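Local coordinates for protein glycosaminoglycan xylosylkinase (Hydra vulgaris, PDB 5XOM) that probably phosphorylates xylose in the glycosaminoglycan linkage region of proteoglycans, as a secretory-pathway kinase of the Fam20 family, at residues A[251-256]-A[279-284]. Numbering follows the deposited sequence.
Sequences KEPYTK and HHYEYI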
ATOM      1  N   LYS A 251     -37.503  -9.014  -7.984  1.00 75.36           N
ATOM      2  CA  LYS A 251     -37.121  -8.211  -9.137  1.00 73.37           C
ATOM      3  C   LYS A 251     -35.610  -7.976  -9.160  1.00 72.81           C
ATOM      4  O   LYS A 251     -34.932  -8.016  -8.128  1.00 72.86           O
ATOM      5  CB  LYS A 251     -37.842  -6.858  -9.120  1.00 71.77           C
ATOM      6  CG  LYS A 251     -39.148  -6.785  -9.905  1.00 77.74           C
ATOM      7  CD  LYS A 251     -39.511  -5.325 -10.192  1.00 79.11           C
ATOM      8  CE  LYS A 251     -40.814  -5.191 -10.970  1.00 81.05           C
ATOM      9  NZ  LYS A 251     -41.233  -3.763 -11.098  1.00 81.36           N
ATOM     10  N   GLU A 252     -35.094  -7.688 -10.355  1.00 69.25           N
ATOM     11  CA  GLU A 252     -33.671  -7.398 -10.542  1.00 67.14           C
ATOM     12  C   GLU A 252     -33.443  -5.979 -10.055  1.00 63.12           C
ATOM     13  O   GLU A 252     -34.356  -5.164 -10.109  1.00 68.91           O
ATOM     14  CB  GLU A 252     -33.235  -7.510 -12.014  1.00 70.93           C
ATOM     15  CG  GLU A 252     -32.694  -8.864 -12.479  1.00 86.12           C
ATOM     16  CD  GLU A 252     -32.444  -8.903 -13.991  1.00 98.34           C
ATOM     17  OE1 GLU A 252     -33.301  -8.415 -14.758  1.00 99.56           O
ATOM     18  OE2 GLU A 252     -31.358  -9.370 -14.408  1.00101.71           O
ATOM     19  N   PRO A 253     -32.234  -5.666  -9.578  1.00 50.37           N
ATOM     20  CA  PRO A 253     -30.966  -6.400  -9.449  1.00 48.50           C
ATOM     21  C   PRO A 253     -30.768  -7.037  -8.078  1.00 42.13           C
ATOM     22  O   PRO A 253     -29.631  -7.266  -7.660  1.00 43.49           O
ATOM     23  CB  PRO A 253     -29.932  -5.306  -9.688  1.00 48.65           C
ATOM     24  CG  PRO A 253     -30.573  -4.089  -9.095  1.00 52.31           C
ATOM     25  CD  PRO A 253     -32.066  -4.244  -9.243  1.00 51.98           C
ATOM     26  N   TYR A 254     -31.859  -7.286  -7.366  1.00 46.70           N
ATOM     27  CA  TYR A 254     -31.780  -7.859  -6.029  1.00 57.08           C
ATOM     28  C   TYR A 254     -31.919  -9.377  -6.023  1.00 62.02           C
ATOM     29  O   TYR A 254     -31.858  -9.983  -4.947  1.00 66.53           O
ATOM     30  CB  TYR A 254     -32.825  -7.194  -5.120  1.00 47.87           C
ATOM     31  CG  TYR A 254     -32.778  -5.686  -5.256  1.00 46.11           C
ATOM     32  CD1 TYR A 254     -31.708  -4.960  -4.745  1.00 42.48           C
ATOM     33  CD2 TYR A 254     -33.776  -4.994  -5.931  1.00 44.38           C
ATOM     34  CE1 TYR A 254     -31.642  -3.583  -4.885  1.00 41.72           C
ATOM     35  CE2 TYR A 254     -33.720  -3.618  -6.077  1.00 46.88           C
ATOM     36  CZ  TYR A 254     -32.649  -2.919  -5.551  1.00 48.50           C
ATOM     37  OH  TYR A 254     -32.581  -1.552  -5.690  1.00 46.69           O
ATOM     38  N   THR A 255     -32.087 -10.007  -7.192  1.00 60.23           N
ATOM     39  CA  THR A 255     -32.258 -11.458  -7.233  1.00 59.77           C
ATOM     40  C   THR A 255     -30.922 -12.180  -7.122  1.00 58.28           C
ATOM     41  O   THR A 255     -30.823 -13.203  -6.434  1.00 61.21           O
ATOM     42  CB  THR A 255     -32.944 -11.886  -8.530  1.00 63.83           C
ATOM     43  OG1 THR A 255     -32.009 -11.814  -9.609  1.00 72.66           O
ATOM     44  CG2 THR A 255     -34.084 -10.956  -8.852  1.00 63.41           C
ATOM     45  N   LYS A 256     -29.898 -11.688  -7.816  1.00 58.00           N
ATOM     46  CA  LYS A 256     -28.585 -12.317  -7.837  1.00 52.89           C
ATOM     47  C   LYS A 256     -27.518 -11.248  -7.670  1.00 51.10           C
ATOM     48  O   LYS A 256     -27.779 -10.048  -7.795  1.00 51.25           O
ATOM     49  CB  LYS A 256     -28.288 -13.062  -9.143  1.00 56.04           C
ATOM     50  CG  LYS A 256     -28.149 -12.123 -10.337  1.00 62.02           C
ATOM     51  CD  LYS A 256     -27.513 -12.815 -11.536  1.00 67.26           C
ATOM     52  CE  LYS A 256     -28.476 -13.724 -12.241  1.00 68.05           C
ATOM     53  NZ  LYS A 256     -27.874 -14.372 -13.439  1.00 71.21           N
ATOM     54  N   HIS A 279     -32.106   7.941   0.196  1.00 36.10           N
ATOM     55  CA  HIS A 279     -33.321   7.526  -0.500  1.00 39.26           C
ATOM     56  C   HIS A 279     -33.027   7.011  -1.904  1.00 40.57           C
ATOM     57  O   HIS A 279     -33.762   6.155  -2.413  1.00 40.87           O
ATOM     58  CB  HIS A 279     -34.325   8.685  -0.548  1.00 34.95           C
ATOM     59  CG  HIS A 279     -33.739   9.982  -1.016  1.00 40.21           C
ATOM     60  ND1 HIS A 279     -33.415  10.221  -2.334  1.00 42.29           N
ATOM     61  CD2 HIS A 279     -33.425  11.113  -0.340  1.00 41.23           C
ATOM     62  CE1 HIS A 279     -32.921  11.442  -2.449  1.00 40.30           C
ATOM     63  NE2 HIS A 279     -32.917  12.005  -1.254  1.00 36.11           N
ATOM     64  N   HIS A 280     -31.968   7.509  -2.537  1.00 39.16           N
ATOM     65  CA  HIS A 280     -31.419   6.933  -3.756  1.00 38.61           C
ATOM     66  C   HIS A 280     -29.978   6.528  -3.488  1.00 37.23           C
ATOM     67  O   HIS A 280     -29.229   7.274  -2.853  1.00 37.34           O
ATOM     68  CB  HIS A 280     -31.457   7.925  -4.928  1.00 37.49           C
ATOM     69  CG  HIS A 280     -32.825   8.159  -5.484  1.00 44.79           C
ATOM     70  ND1 HIS A 280     -33.806   8.835  -4.792  1.00 45.74           N
ATOM     71  CD2 HIS A 280     -33.375   7.809  -6.671  1.00 45.17           C
ATOM     72  CE1 HIS A 280     -34.902   8.889  -5.526  1.00 43.79           C
ATOM     73  NE2 HIS A 280     -34.667   8.273  -6.671  1.00 44.72           N
ATOM     74  N   TYR A 281     -29.587   5.350  -3.960  1.00 37.72           N
ATOM     75  CA  TYR A 281     -28.207   4.915  -3.825  1.00 33.31           C
ATOM     76  C   TYR A 281     -27.507   4.988  -5.175  1.00 35.02           C
ATOM     77  O   TYR A 281     -28.142   5.058  -6.231  1.00 38.82           O
ATOM     78  CB  TYR A 281     -28.120   3.501  -3.231  1.00 31.75           C
ATOM     79  CG  TYR A 281     -28.640   2.386  -4.116  1.00 37.84           C
ATOM     80  CD1 TYR A 281     -27.797   1.731  -5.007  1.00 34.51           C
ATOM     81  CD2 TYR A 281     -29.964   1.975  -4.046  1.00 39.31           C
ATOM     82  CE1 TYR A 281     -28.256   0.706  -5.808  1.00 37.25           C
ATOM     83  CE2 TYR A 281     -30.437   0.947  -4.845  1.00 43.38           C
ATOM     84  CZ  TYR A 281     -29.575   0.316  -5.725  1.00 43.98           C
ATOM     85  OH  TYR A 281     -30.030  -0.707  -6.527  1.00 46.35           O
ATOM     86  N   GLU A 282     -26.179   4.990  -5.124  1.00 36.76           N
ATOM     87  CA  GLU A 282     -25.347   5.124  -6.309  1.00 34.85           C
ATOM     88  C   GLU A 282     -24.311   4.008  -6.327  1.00 36.20           C
ATOM     89  O   GLU A 282     -23.850   3.554  -5.275  1.00 32.84           O
ATOM     90  CB  GLU A 282     -24.666   6.499  -6.343  1.00 33.31           C
ATOM     91  CG  GLU A 282     -25.638   7.651  -6.578  1.00 38.40           C
ATOM     92  CD  GLU A 282     -25.019   9.018  -6.341  1.00 50.81           C
ATOM     93  OE1 GLU A 282     -24.781   9.745  -7.330  1.00 60.07           O
ATOM     94  OE2 GLU A 282     -24.772   9.373  -5.166  1.00 55.82           O
ATOM     95  N   TYR A 283     -23.947   3.569  -7.533  1.00 34.95           N
ATOM     96  CA  TYR A 283     -23.047   2.435  -7.671  1.00 34.56           C
ATOM     97  C   TYR A 283     -22.168   2.601  -8.902  1.00 34.03           C
ATOM     98  O   TYR A 283     -22.525   3.309  -9.848  1.00 33.34           O
ATOM     99  CB  TYR A 283     -23.823   1.111  -7.732  1.00 32.83           C
ATOM    100  CG  TYR A 283     -24.744   0.937  -8.924  1.00 35.95           C
ATOM    101  CD1 TYR A 283     -26.047   1.427  -8.902  1.00 41.17           C
ATOM    102  CD2 TYR A 283     -24.327   0.241 -10.052  1.00 37.18           C
ATOM    103  CE1 TYR A 283     -26.901   1.249  -9.990  1.00 44.49           C
ATOM    104  CE2 TYR A 283     -25.174   0.054 -11.142  1.00 40.22           C
ATOM    105  CZ  TYR A 283     -26.456   0.560 -11.105  1.00 42.01           C
ATOM    106  OH  TYR A 283     -27.290   0.376 -12.187  1.00 45.09           O
ATOM    107  N   ILE A 284     -20.997   1.965  -8.861  1.00 30.19           N
ATOM    108  CA  ILE A 284     -20.111   1.866 -10.010  1.00 36.37           C
ATOM    109  C   ILE A 284     -20.266   0.470 -10.597  1.00 40.36           C
ATOM    110  O   ILE A 284     -20.761  -0.453  -9.945  1.00 38.83           O
ATOM    111  CB  ILE A 284     -18.632   2.152  -9.647  1.00 27.74           C
ATOM    112  CG1 ILE A 284     -18.148   1.187  -8.560  1.00 25.99           C
ATOM    113  CG2 ILE A 284     -18.459   3.607  -9.214  1.00 24.06           C
ATOM    114  CD1 ILE A 284     -16.655   1.302  -8.247  1.00 25.84           C
TER
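Tyr281 OH is held from two quarters: the hydroxyl of Tyr254 reaches it across the contact, and Arg259 NH1 gives it a second hydrogen bond. The two phenols are joined by a hydrogen bond of 2.8 Å from Tyr254 OH to Tyr281 OH, and either oxygen may be the donor. The side chains arrive from opposite directions, one from the loop and one from the strand, and meet through their hydroxyl ends without stacking. Tyr254 OH lies at the edge of the Tyr281 ring and in its plane, 3.4 Å from Tyr281 CE2. Tyr281 OH, in turn, approaches the Tyr254 ring obliquely and stands 3.6 Å from Tyr254 CZ.

On the loop, the peptide bond before Pro253 is cis, and the proline lies against the next side chain: Pro253 CD sits 3.6 Å above one face of the Tyr254 ring, offset toward its rim. With CG anti to its own carbonyl carbon (chi1 -48°), Tyr254 sends its ring out toward the strand although its CB does not point there. A phenylalanine here would lack the hydroxyl, and Tyr281 OH would probably lose its bond to the loop, with Arg259 left to hold it from its own side.

The bond thus ties the loop between helices 244-248 and 259-273 to strand 280-286, the middle strand of a small antiparallel sheet in the Fam20 kinase region. Leu263 of helix 259-273 touches both tyrosines, while Leu223 of the adjoining strand 221-224 packs against Tyr281.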